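Local coordinates for NAD-dependent dehydrogenase (Rhizobium meliloti, PDB 4Z0P), which catalyses the NADPH-dependent reduction of glyoxylate and hydroxypyruvate, as a member of the D-isomer-specific 2-hydroxyacid dehydrogenase family, at residues A[48-53]-A[299-304]; A[78-81]-A[85-88]; A[209-214]-A[228-233]; A[219-222]-A[226-229]. All blocks are in the same frame, centred on the assembly; numbering follows the deposited sequence.

Interactions 1 and 2 belong to the domain built on the five-stranded parallel sheet, interactions 3 and 4 to the seven-stranded Rossmann-type domain that binds NADPH. Interactions 1 and 3 are buried, and aromatic rings fill the space between a strand and its partner: one tyrosine against a helix in 48-53/299-304, a phenylalanine pair between strand and loop in 209-214/228-233. Interactions 2 and 4 fold short loops back on themselves and are only partly buried, the first purely aliphatic, the second mixing proline packing with a guanidinium group. Val-53 CG2 and Val-80 CG2, 3.8 Å apart, join interactions 1 and 2. Interactions 3 and 4 share Pro-228 and Val-229, where loop becomes strand.

Interaction 1: A[48-53]-A[299-304]; sequences IDYAVV and HQIARF
Tyr-50 reaches from strand 50-54 to Ile-301 and Phe-304 of helix 290-305, a strand-to-helix contact in the domain built on the five-stranded parallel sheet. The helix comes almost 250 residues later in the chain and returns from the far end of the sequence to pack on this sheet. From CB the tyrosine side chain heads for the helix, CG lying beside the backbone N and opposite the carbonyl carbon (chi1 -50°). CG itself meets Ile-301 CD1 at 3.9 Å, and on that same flank Tyr-50 CD2 comes to 3.7 Å from Ile-301 CD1. The middle of the ring is taken by Ile-301 CG1, which stands 3.8 Å from the centroid of the Tyr-50 ring and only 3° off its normal, a CH-pi contact squarely over the face. Farther out, Tyr-50 CE2 has Ile-301 CG2 at 3.7 Å. One isoleucine thus spans the ring with both of its branches, while Asp-49 CB lies over the centre of the opposite face; the ring is held between the two. Val-69 of the neighbouring strand and Arg-30 also touch the tyrosine.

Phe-304, one helical turn beyond Ile-301, approaches from the edge instead: its CD2 is 4.0 Å from Tyr-50 CE1, near the plane of the tyrosine ring. At the tip, the hydroxyl makes a hydrogen bond with OE2 of Glu-305, so the polar end of this buried side chain is satisfied by the same helix. Beside that bond, Tyr-50 OH lies 3.6 Å from Phe-304 CD2, at the edge of the phenylalanine ring.

Interaction 2: A[78-81]-A[85-88]; sequences DHVL and GLPD
Leu-86 meets Val-80 and Leu-81 inside the loop that connects strands 69-72 and 91-92 of the five-stranded parallel sheet. The chain between the two segments turns back on itself in three residues, bringing the leucine against a short run with helical backbone angles. In the first shell, Leu-86 divides its methyls between the two neighbouring side chains, CD1 to Val-80 and CD2 to Leu-81. Its CD1 lies 3.9 Å from Val-80 CG2, the two side chains crossing at about a right angle. Leu-86 CD2 is turned to the next residue, 3.9 Å from Leu-81 CA and 4.0 Å from Leu-81 CD2. The fork also straddles a carbonyl: Val-80 O is 3.9 Å from Leu-86 CD1 and 3.8 Å from Leu-86 CD2. No hydrogen bond crosses the contact, which is held by aliphatic packing.

What puts the fork there is the extended first torsion of Leu-86, with CG opposite its backbone N (chi1 179°), which carries both methyls toward 78-81. Around this shell, Phe-61 of helix 60-63 and Lys-316 touch Leu-86, and Leu-91 packs on Val-80 and Leu-81. Tyr-320, which binds NADPH, comes within about 7 Å of Leu-81, measured between side chains, which places the loop near the cofactor site, though Leu-81 does not touch NADPH. At its other end Asp-78 OD1 makes a salt bridge with NE of Arg-235, a residue of the oxalate pocket.

Interaction 3: A[209-214]-A[228-233]; sequences GIFNAA and PVFINA. With NDP (NADPH dihydro-nicotinamide-adenine-dinucleotide phosphate), chain H.
Phe-211 holds its ring beside its own backbone N, opposite the carbonyl carbon (chi1 -55°), while Phe-230 is extended, with CG opposite N; the two choices bring the rings together. The leading corner of Phe-230 comes up over one face of Phe-211, with its CZ 3.5 Å from Phe-211 CG and 3.6 Å from Phe-211 CB. Phe-230 CE1 follows, 3.7 Å from Phe-211 CD1. The centroids of the Phe-211 and Phe-230 rings are 4.9 Å apart, their planes inclined at 52°. Ile-210 CG2 lies over the centre of the opposite face of Phe-211, which is therefore held from both sides.

The contact sits in the beta-alpha-beta unit of strand 196-199, helix 213-216 and strand 229-232 in the Rossmann-type domain. Phe-211 belongs to the loop that leads into the helix, and Asn-212 is its N-cap, with OD1 bonded to the backbone N of Leu-215. Phe-230 and Asn-232, two apart on the strand, both point toward that loop.

Asn-232 brings its amide alongside the CD2-CE2 side of the Phe-211 ring, OD1 lying 4.0 Å from Phe-211 CE2, with the amide steeply tilted against the ring. That amide is fixed by bonds of its own: OD1 accepts from the backbone N of Gly-234, and ND2 donates to OE1 of Gln-239. Just beyond the strand, Ala-233 turns its carbonyl to the cofactor, and the nicotinamide amide of NADPH donates N7N to Ala-233 O at 2.9 Å, with 151° at the hydrogen.

Interaction 4: A[219-222]-A[226-229]; sequences LSRN and GAPV
A tight, partly buried loop of the Rossmann-type domain, between helix 213-216 and strand 229-232, closes here on its own two ends where the chain enters the strand. Pro-228 is the inner part of the closure. Leu-219 CB packs on Pro-228 CB at 3.6 Å, and on the same proline Ser-220 O lies 3.5 Å from Pro-228 CD. At the outer part the backbones approach directly, Gly-226 CA giving a CA-H...O contact to Arg-221 O at 3.5 Å.

Arg-221 folds back over 226-229 because its chain bends at CG-CD (chi3 66°), which lays the guanidinium across the loop. One face of that flat group rests on Ala-227 CA and Pro-228 CD; at its two ends Arg-221 NH1 is 3.3 Å from Ala-227 CB and Arg-221 NH2 is 3.4 Å from Pro-228 CD. Its two terminal nitrogens are used elsewhere, NH1 bonding to the carbonyl of Gly-251 and NH2 to that of Val-252, which ties the loop to the chain that follows helix 241-250. Ser-220 forms an ST turn within 219-222, its OG accepting from Asn-222 N at 3.0 Å.

No hydrogen bond runs between the two segments themselves. The closure rests on apolar packing and a guanidinium face, while two backbone carbonyls beyond the loop receive the arginine's terminal N-H groups; 226-229 offers this charge no acid, so the arginine contributes here through its flat face and not through an ion pair.

Interaction 1: A[48-53]-A[299-304]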
loop_
_atom_site.group_PDB
_atom_site.type_symbol
_atom_site.label_atom_id
_atom_site.label_comp_id
_atom_site.label_asym_id
_atom_site.label_seq_id
_atom_site.Cartn_x
_atom_site.Cartn_y
_atom_site.Cartn_z
ATOM N N ILE A 48 40.787 7.619 18.029
ATOM C CA ILE A 48 39.656 6.746 17.785
ATOM C C ILE A 48 39.448 6.620 16.276
ATOM O O ILE A 48 39.440 7.623 15.558
ATOM C CB ILE A 48 38.380 7.292 18.470
ATOM C CG1 ILE A 48 38.582 7.296 19.992
ATOM C CG2 ILE A 48 37.159 6.464 18.057
ATOM C CD1 ILE A 48 37.458 7.957 20.747
ATOM N N ASP A 49 39.266 5.384 15.819
ATOM C CA ASP A 49 39.289 5.063 14.390
ATOM C C ASP A 49 37.939 5.164 13.675
ATOM O O ASP A 49 37.912 5.343 12.451
ATOM C CB ASP A 49 39.814 3.654 14.169
ATOM C CG ASP A 49 41.285 3.478 14.514
ATOM O OD1 ASP A 49 41.997 4.435 14.873
ATOM O OD2 ASP A 49 41.694 2.318 14.439
ATOM N N TYR A 50 36.822 5.009 14.398
ATOM C CA TYR A 50 35.521 4.821 13.758
ATOM C C TYR A 50 34.451 5.683 14.419
ATOM O O TYR A 50 34.431 5.825 15.646
ATOM C CB TYR A 50 35.078 3.358 13.884
ATOM C CG TYR A 50 36.121 2.368 13.459
ATOM C CD1 TYR A 50 36.622 2.383 12.167
ATOM C CD2 TYR A 50 36.617 1.397 14.346
ATOM C CE1 TYR A 50 37.592 1.481 11.765
ATOM C CE2 TYR A 50 37.591 0.489 13.943
ATOM C CZ TYR A 50 38.079 0.542 12.647
ATOM O OH TYR A 50 39.057 -0.346 12.213
ATOM N N ALA A 51 33.583 6.266 13.589
ATOM C CA ALA A 51 32.414 7.032 14.054
ATOM C C ALA A 51 31.232 6.711 13.168
ATOM O O ALA A 51 31.409 6.507 11.956
ATOM C CB ALA A 51 32.703 8.502 14.009
ATOM N N VAL A 52 30.056 6.603 13.787
ATOM C CA VAL A 52 28.779 6.393 13.108
ATOM C C VAL A 52 27.931 7.614 13.390
ATOM O O VAL A 52 27.683 7.931 14.561
ATOM C CB VAL A 52 28.031 5.128 13.613
ATOM C CG1 VAL A 52 26.907 4.783 12.622
ATOM C CG2 VAL A 52 28.974 3.969 13.800
ATOM N N VAL A 53 27.577 8.362 12.339
ATOM C CA VAL A 53 27.124 9.753 12.520
ATOM C C VAL A 53 25.847 10.043 11.734
ATOM O O VAL A 53 25.659 9.550 10.616
ATOM C CB VAL A 53 28.227 10.766 12.166
ATOM C CG1 VAL A 53 29.470 10.513 13.030
ATOM C CG2 VAL A 53 28.562 10.779 10.670
ATOM N N HIS A 299 30.382 -5.226 10.531
ATOM C CA HIS A 299 30.807 -6.032 9.371
ATOM C C HIS A 299 31.858 -5.283 8.559
ATOM O O HIS A 299 32.889 -5.858 8.199
ATOM C CB HIS A 299 29.590 -6.420 8.514
ATOM C CG HIS A 299 29.927 -7.229 7.294
ATOM N ND1 HIS A 299 30.493 -8.485 7.363
ATOM C CD2 HIS A 299 29.767 -6.963 5.974
ATOM C CE1 HIS A 299 30.678 -8.953 6.141
ATOM N NE2 HIS A 299 30.249 -8.048 5.278
ATOM N N GLN A 300 31.627 -3.992 8.322
ATOM C CA GLN A 300 32.581 -3.167 7.567
ATOM C C GLN A 300 33.891 -2.954 8.313
ATOM O O GLN A 300 34.960 -2.999 7.695
ATOM C CB GLN A 300 31.962 -1.822 7.164
ATOM C CG GLN A 300 30.817 -1.969 6.169
ATOM C CD GLN A 300 31.188 -2.787 4.919
ATOM O OE1 GLN A 300 32.234 -2.571 4.313
ATOM N NE2 GLN A 300 30.329 -3.734 4.537
ATOM N N ILE A 301 33.813 -2.728 9.625
ATOM C CA ILE A 301 35.025 -2.655 10.455
ATOM C C ILE A 301 35.832 -3.960 10.303
ATOM O O ILE A 301 37.049 -3.916 10.119
ATOM C CB ILE A 301 34.712 -2.383 11.943
ATOM C CG1 ILE A 301 34.255 -0.937 12.129
ATOM C CG2 ILE A 301 35.947 -2.630 12.813
ATOM C CD1 ILE A 301 33.653 -0.603 13.484
ATOM N N ALA A 302 35.164 -5.112 10.364
ATOM C CA ALA A 302 35.874 -6.391 10.283
ATOM C C ALA A 302 36.548 -6.554 8.924
ATOM O O ALA A 302 37.695 -7.020 8.832
ATOM C CB ALA A 302 34.936 -7.559 10.568
ATOM N N ARG A 303 35.853 -6.163 7.865
ATOM C CA ARG A 303 36.452 -6.170 6.531
ATOM C C ARG A 303 37.690 -5.264 6.479
ATOM O O ARG A 303 38.744 -5.672 6.002
ATOM C CB ARG A 303 35.439 -5.733 5.467
ATOM C CG ARG A 303 34.331 -6.743 5.185
ATOM C CD ARG A 303 33.356 -6.193 4.147
ATOM N NE ARG A 303 34.004 -6.002 2.850
ATOM C CZ ARG A 303 34.200 -6.955 1.938
ATOM N NH1 ARG A 303 33.792 -8.209 2.143
ATOM N NH2 ARG A 303 34.821 -6.654 0.803
ATOM N N PHE A 304 37.543 -4.043 6.975
ATOM C CA PHE A 304 38.611 -3.043 6.967
ATOM C C PHE A 304 39.858 -3.564 7.652
ATOM O O PHE A 304 40.965 -3.510 7.091
ATOM C CB PHE A 304 38.126 -1.770 7.671
ATOM C CG PHE A 304 39.086 -0.617 7.588
ATOM C CD1 PHE A 304 39.355 -0.005 6.365
ATOM C CD2 PHE A 304 39.718 -0.131 8.730
ATOM C CE1 PHE A 304 40.241 1.066 6.282
ATOM C CE2 PHE A 304 40.609 0.947 8.655
ATOM C CZ PHE A 304 40.867 1.544 7.429
#

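Interaction 2: A[78-81]-A[85-88]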
loop_
_atom_site.group_PDB
_atom_site.type_symbol
_atom_site.label_atom_id
_atom_site.label_comp_id
_atom_site.label_asym_id
_atom_site.label_seq_id
_atom_site.Cartn_x
_atom_site.Cartn_y
_atom_site.Cartn_z
ATOM N N ASP A 78 24.472 13.728 1.926
ATOM C CA ASP A 78 24.583 15.147 1.560
ATOM C C ASP A 78 24.889 16.051 2.757
ATOM O O ASP A 78 25.643 17.000 2.639
ATOM C CB ASP A 78 23.363 15.641 0.810
ATOM C CG ASP A 78 22.069 15.394 1.572
ATOM O OD1 ASP A 78 21.736 14.205 1.820
ATOM O OD2 ASP A 78 21.403 16.391 1.915
ATOM N N HIS A 79 24.346 15.749 3.928
ATOM C CA HIS A 79 24.723 16.488 5.133
ATOM C C HIS A 79 26.112 16.183 5.674
ATOM O O HIS A 79 26.884 17.101 5.956
ATOM C CB HIS A 79 23.641 16.355 6.227
ATOM C CG HIS A 79 24.004 17.061 7.485
ATOM N ND1 HIS A 79 23.920 18.434 7.615
ATOM C CD2 HIS A 79 24.543 16.604 8.637
ATOM C CE1 HIS A 79 24.356 18.780 8.811
ATOM N NE2 HIS A 79 24.750 17.692 9.447
ATOM N N VAL A 80 26.499 14.890 5.806
ATOM C CA VAL A 80 27.798 14.578 6.398
ATOM C C VAL A 80 28.937 15.130 5.542
ATOM O O VAL A 80 29.948 15.514 6.064
ATOM C CB VAL A 80 28.023 13.056 6.705
ATOM C CG1 VAL A 80 28.124 12.228 5.475
ATOM C CG2 VAL A 80 29.273 12.825 7.534
ATOM N N LEU A 81 28.698 15.192 4.223
ATOM C CA LEU A 81 29.732 15.763 3.327
ATOM C C LEU A 81 30.018 17.219 3.598
ATOM O O LEU A 81 31.081 17.697 3.233
ATOM C CB LEU A 81 29.346 15.580 1.848
ATOM C CG LEU A 81 29.402 14.128 1.340
ATOM C CD1 LEU A 81 28.788 14.055 -0.048
ATOM C CD2 LEU A 81 30.840 13.619 1.277
ATOM N N GLY A 85 35.706 19.792 8.628
ATOM C CA GLY A 85 36.805 18.905 8.909
ATOM C C GLY A 85 36.550 17.448 8.559
ATOM O O GLY A 85 37.309 16.593 8.988
ATOM N N LEU A 86 35.544 17.152 7.738
ATOM C CA LEU A 86 35.300 15.754 7.315
ATOM C C LEU A 86 36.610 15.167 6.810
ATOM O O LEU A 86 37.249 15.722 5.925
ATOM C CB LEU A 86 34.189 15.649 6.258
ATOM C CG LEU A 86 33.901 14.211 5.752
ATOM C CD1 LEU A 86 33.095 13.394 6.722
ATOM C CD2 LEU A 86 33.180 14.280 4.416
ATOM N N PRO A 87 37.063 14.055 7.423
ATOM C CA PRO A 87 38.400 13.582 7.076
ATOM C C PRO A 87 38.486 12.948 5.713
ATOM O O PRO A 87 37.502 12.432 5.190
ATOM C CB PRO A 87 38.721 12.565 8.192
ATOM C CG PRO A 87 37.394 12.101 8.632
ATOM C CD PRO A 87 36.527 13.326 8.585
ATOM N N ASP A 88 39.690 12.992 5.149
ATOM C CA ASP A 88 39.992 12.428 3.843
ATOM C C ASP A 88 40.217 10.913 3.966
ATOM O O ASP A 88 41.311 10.405 3.734
ATOM C CB ASP A 88 41.225 13.174 3.283
ATOM C CG ASP A 88 41.569 12.810 1.853
ATOM O OD1 ASP A 88 40.697 12.350 1.108
ATOM O OD2 ASP A 88 42.739 13.006 1.468
#

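Interaction 3: A[209-214]-A[228-233]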
loop_
_atom_site.group_PDB
_atom_site.type_symbol
_atom_site.label_atom_id
_atom_site.label_comp_id
_atom_site.label_asym_id
_atom_site.label_seq_id
_atom_site.Cartn_x
_atom_site.Cartn_y
_atom_site.Cartn_z
ATOM N N GLY A 209 16.951 21.337 -6.924
ATOM C CA GLY A 209 15.858 21.998 -7.631
ATOM C C GLY A 209 15.378 21.361 -8.930
ATOM O O GLY A 209 14.738 22.031 -9.742
ATOM N N ILE A 210 15.634 20.066 -9.109
ATOM C CA ILE A 210 15.266 19.351 -10.316
ATOM C C ILE A 210 13.733 19.208 -10.450
ATOM O O ILE A 210 13.192 19.252 -11.554
ATOM C CB ILE A 210 15.985 17.964 -10.403
ATOM C CG1 ILE A 210 15.863 17.345 -11.800
ATOM C CG2 ILE A 210 15.493 16.992 -9.381
ATOM C CD1 ILE A 210 16.774 16.146 -11.999
ATOM N N PHE A 211 13.044 19.085 -9.330
ATOM C CA PHE A 211 11.583 18.906 -9.369
ATOM C C PHE A 211 10.951 20.295 -9.292
ATOM O O PHE A 211 10.702 20.825 -8.207
ATOM C CB PHE A 211 11.093 18.017 -8.239
ATOM C CG PHE A 211 11.764 16.653 -8.181
ATOM C CD1 PHE A 211 11.627 15.743 -9.221
ATOM C CD2 PHE A 211 12.484 16.271 -7.058
ATOM C CE1 PHE A 211 12.204 14.472 -9.152
ATOM C CE2 PHE A 211 13.053 15.004 -6.976
ATOM C CZ PHE A 211 12.920 14.097 -8.023
ATOM N N ASN A 212 10.718 20.873 -10.460
ATOM C CA ASN A 212 10.220 22.250 -10.603
ATOM C C ASN A 212 9.037 22.298 -11.581
ATOM O O ASN A 212 8.619 21.269 -12.123
ATOM C CB ASN A 212 11.345 23.184 -11.055
ATOM C CG ASN A 212 11.972 22.743 -12.340
ATOM O OD1 ASN A 212 11.292 22.268 -13.236
ATOM N ND2 ASN A 212 13.284 22.849 -12.421
ATOM N N ALA A 213 8.443 23.481 -11.734
ATOM C CA ALA A 213 7.214 23.619 -12.510
ATOM C C ALA A 213 7.380 23.143 -13.947
ATOM O O ALA A 213 6.478 22.501 -14.483
ATOM C CB ALA A 213 6.708 25.058 -12.484
ATOM N N ALA A 214 8.525 23.438 -14.561
ATOM C CA ALA A 214 8.776 22.971 -15.932
ATOM C C ALA A 214 8.740 21.451 -16.032
ATOM O O ALA A 214 8.220 20.911 -16.997
ATOM C CB ALA A 214 10.097 23.491 -16.467
ATOM N N PRO A 228 -1.104 14.488 -13.217
ATOM C CA PRO A 228 -0.102 13.675 -12.530
ATOM C C PRO A 228 -0.013 13.954 -11.021
ATOM O O PRO A 228 -0.489 14.982 -10.531
ATOM C CB PRO A 228 1.196 14.106 -13.234
ATOM C CG PRO A 228 0.947 15.548 -13.585
ATOM C CD PRO A 228 -0.487 15.584 -13.981
ATOM N N VAL A 229 0.647 13.038 -10.319
ATOM C CA VAL A 229 0.988 13.124 -8.905
ATOM C C VAL A 229 2.498 13.123 -8.710
ATOM O O VAL A 229 3.225 12.445 -9.438
ATOM C CB VAL A 229 0.371 11.905 -8.172
ATOM C CG1 VAL A 229 0.801 11.804 -6.722
ATOM C CG2 VAL A 229 -1.146 12.027 -8.261
ATOM N N PHE A 230 2.964 13.878 -7.716
ATOM C CA PHE A 230 4.381 13.948 -7.363
ATOM C C PHE A 230 4.617 13.364 -5.981
ATOM O O PHE A 230 4.010 13.802 -4.991
ATOM C CB PHE A 230 4.863 15.396 -7.369
ATOM C CG PHE A 230 6.298 15.567 -6.956
ATOM C CD1 PHE A 230 7.313 14.823 -7.564
ATOM C CD2 PHE A 230 6.658 16.486 -5.990
ATOM C CE1 PHE A 230 8.651 15.000 -7.208
ATOM C CE2 PHE A 230 7.996 16.665 -5.629
ATOM C CZ PHE A 230 8.994 15.923 -6.239
ATOM N N ILE A 231 5.544 12.412 -5.909
ATOM C CA ILE A 231 5.855 11.706 -4.662
ATOM C C ILE A 231 7.353 11.802 -4.456
ATOM O O ILE A 231 8.134 11.372 -5.336
ATOM C CB ILE A 231 5.441 10.233 -4.776
ATOM C CG1 ILE A 231 3.919 10.115 -4.914
ATOM C CG2 ILE A 231 5.986 9.393 -3.610
ATOM C CD1 ILE A 231 3.513 8.787 -5.508
ATOM N N ASN A 232 7.784 12.436 -3.367
ATOM C CA ASN A 232 9.226 12.562 -3.117
ATOM C C ASN A 232 9.656 12.053 -1.762
ATOM O O ASN A 232 9.153 12.506 -0.730
ATOM C CB ASN A 232 9.702 14.008 -3.277
ATOM C CG ASN A 232 11.235 14.140 -3.315
ATOM O OD1 ASN A 232 11.975 13.173 -3.530
ATOM N ND2 ASN A 232 11.704 15.351 -3.139
ATOM N N ALA A 233 10.580 11.102 -1.766
ATOM C CA ALA A 233 11.228 10.643 -0.536
ATOM C C ALA A 233 12.738 10.609 -0.654
ATOM O O ALA A 233 13.407 9.917 0.137
ATOM C CB ALA A 233 10.702 9.273 -0.120
HETATM P PA NDP H . 21.825 4.975 -4.763
HETATM O O1A NDP H . 23.184 5.656 -4.787
HETATM O O2A NDP H . 21.803 3.483 -4.725
HETATM O O5B NDP H . 21.061 5.465 -6.061
HETATM C C5B NDP H . 21.062 6.798 -6.523
HETATM C C4B NDP H . 20.447 6.816 -7.896
HETATM O O4B NDP H . 20.303 8.184 -8.271
HETATM C C3B NDP H . 21.303 6.156 -8.975
HETATM O O3B NDP H . 20.424 5.503 -9.884
HETATM C C2B NDP H . 21.984 7.333 -9.640
HETATM O O2B NDP H . 22.339 7.132 -10.994
HETATM C C1B NDP H . 20.876 8.350 -9.557
HETATM N N9A NDP H . 21.422 9.706 -9.740
HETATM C C8A NDP H . 22.244 10.423 -8.948
HETATM N N7A NDP H . 22.533 11.613 -9.426
HETATM C C5A NDP H . 21.850 11.666 -10.608
HETATM C C6A NDP H . 21.749 12.646 -11.615
HETATM N N6A NDP H . 22.374 13.844 -11.533
HETATM N N1A NDP H . 20.970 12.381 -12.700
HETATM C C2A NDP H . 20.350 11.194 -12.777
HETATM N N3A NDP H . 20.382 10.191 -11.895
HETATM C C4A NDP H . 21.148 10.498 -10.816
HETATM O O3 NDP H . 21.058 5.663 -3.518
HETATM P PN NDP H . 19.849 4.924 -2.726
HETATM O O1N NDP H . 18.860 4.368 -3.694
HETATM O O2N NDP H . 20.395 4.040 -1.661
HETATM O O5D NDP H . 19.287 6.200 -1.956
HETATM C C5D NDP H . 18.741 7.270 -2.700
HETATM C C4D NDP H . 18.476 8.470 -1.802
HETATM O O4D NDP H . 17.304 8.254 -1.014
HETATM C C3D NDP H . 19.534 8.786 -0.753
HETATM O O3D NDP H . 20.642 9.495 -1.341
HETATM C C2D NDP H . 18.815 9.616 0.291
HETATM O O2D NDP H . 18.920 11.018 -0.019
HETATM C C1D NDP H . 17.349 9.158 0.080
HETATM N N1N NDP H . 16.783 8.504 1.262
HETATM C C2N NDP H . 15.699 9.058 1.933
HETATM C C3N NDP H . 15.145 8.456 3.023
HETATM C C7N NDP H . 13.885 8.943 3.675
HETATM O O7N NDP H . 13.613 8.506 4.811
HETATM N N7N NDP H . 13.119 9.817 3.061
HETATM C C4N NDP H . 15.752 7.208 3.548
HETATM C C5N NDP H . 16.917 6.700 2.783
HETATM C C6N NDP H . 17.369 7.308 1.702
HETATM P P2B NDP H . 23.588 6.200 -11.399
HETATM O O1X NDP H . 23.100 4.801 -11.123
HETATM O O2X NDP H . 23.732 6.503 -12.879
HETATM O O3X NDP H . 24.737 6.624 -10.563
#

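Interaction 4: A[219-222]-A[226-229]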
loop_
_atom_site.group_PDB
_atom_site.type_symbol
_atom_site.label_atom_id
_atom_site.label_comp_id
_atom_site.label_asym_id
_atom_site.label_seq_id
_atom_site.Cartn_x
_atom_site.Cartn_y
_atom_site.Cartn_z
ATOM N N LEU A 219 4.926 16.023 -17.226
ATOM C CA LEU A 219 4.304 14.758 -16.808
ATOM C C LEU A 219 3.037 14.482 -17.591
ATOM O O LEU A 219 2.413 15.391 -18.138
ATOM C CB LEU A 219 4.040 14.780 -15.304
ATOM C CG LEU A 219 5.303 14.775 -14.432
ATOM C CD1 LEU A 219 4.980 15.027 -12.952
ATOM C CD2 LEU A 219 6.031 13.443 -14.554
ATOM N N SER A 220 2.679 13.211 -17.683
ATOM C CA SER A 220 1.503 12.822 -18.439
ATOM C C SER A 220 0.202 13.389 -17.890
ATOM O O SER A 220 -0.033 13.379 -16.672
ATOM C CB SER A 220 1.378 11.300 -18.493
ATOM O OG SER A 220 0.341 10.970 -19.411
ATOM N N ARG A 221 -0.651 13.844 -18.807
ATOM C CA ARG A 221 -2.059 14.161 -18.477
ATOM C C ARG A 221 -3.012 13.136 -19.055
ATOM O O ARG A 221 -4.216 13.339 -19.000
ATOM C CB ARG A 221 -2.412 15.543 -18.978
ATOM C CG ARG A 221 -1.271 16.511 -18.670
ATOM C CD ARG A 221 -1.713 17.926 -18.498
ATOM N NE ARG A 221 -2.555 18.037 -17.319
ATOM C CZ ARG A 221 -2.149 18.266 -16.069
ATOM N NH1 ARG A 221 -3.090 18.372 -15.141
ATOM N NH2 ARG A 221 -0.854 18.427 -15.729
ATOM N N ASN A 222 -2.468 12.040 -19.582
ATOM C CA ASN A 222 -3.236 11.013 -20.279
ATOM C C ASN A 222 -3.678 9.861 -19.393
ATOM O O ASN A 222 -4.329 8.938 -19.881
ATOM C CB ASN A 222 -2.416 10.469 -21.460
ATOM C CG ASN A 222 -2.182 11.524 -22.522
ATOM O OD1 ASN A 222 -3.065 12.320 -22.800
ATOM N ND2 ASN A 222 -0.988 11.557 -23.094
ATOM N N GLY A 226 -6.290 12.281 -15.278
ATOM C CA GLY A 226 -6.094 13.479 -16.098
ATOM C C GLY A 226 -5.068 14.478 -15.605
ATOM O O GLY A 226 -4.945 15.557 -16.168
ATOM N N ALA A 227 -4.339 14.131 -14.553
ATOM C CA ALA A 227 -3.359 15.014 -13.950
ATOM C C ALA A 227 -2.378 14.149 -13.161
ATOM O O ALA A 227 -2.784 13.192 -12.523
ATOM C CB ALA A 227 -4.028 16.013 -13.009
ATOM N N PRO A 228 -1.104 14.488 -13.217
ATOM C CA PRO A 228 -0.102 13.675 -12.530
ATOM C C PRO A 228 -0.013 13.954 -11.021
ATOM O O PRO A 228 -0.489 14.982 -10.531
ATOM C CB PRO A 228 1.196 14.106 -13.234
ATOM C CG PRO A 228 0.947 15.548 -13.585
ATOM C CD PRO A 228 -0.487 15.584 -13.981
ATOM N N VAL A 229 0.647 13.038 -10.319
ATOM C CA VAL A 229 0.988 13.124 -8.905
ATOM C C VAL A 229 2.498 13.123 -8.710
ATOM O O VAL A 229 3.225 12.445 -9.438
ATOM C CB VAL A 229 0.371 11.905 -8.172
ATOM C CG1 VAL A 229 0.801 11.804 -6.722
ATOM C CG2 VAL A 229 -1.146 12.027 -8.261
#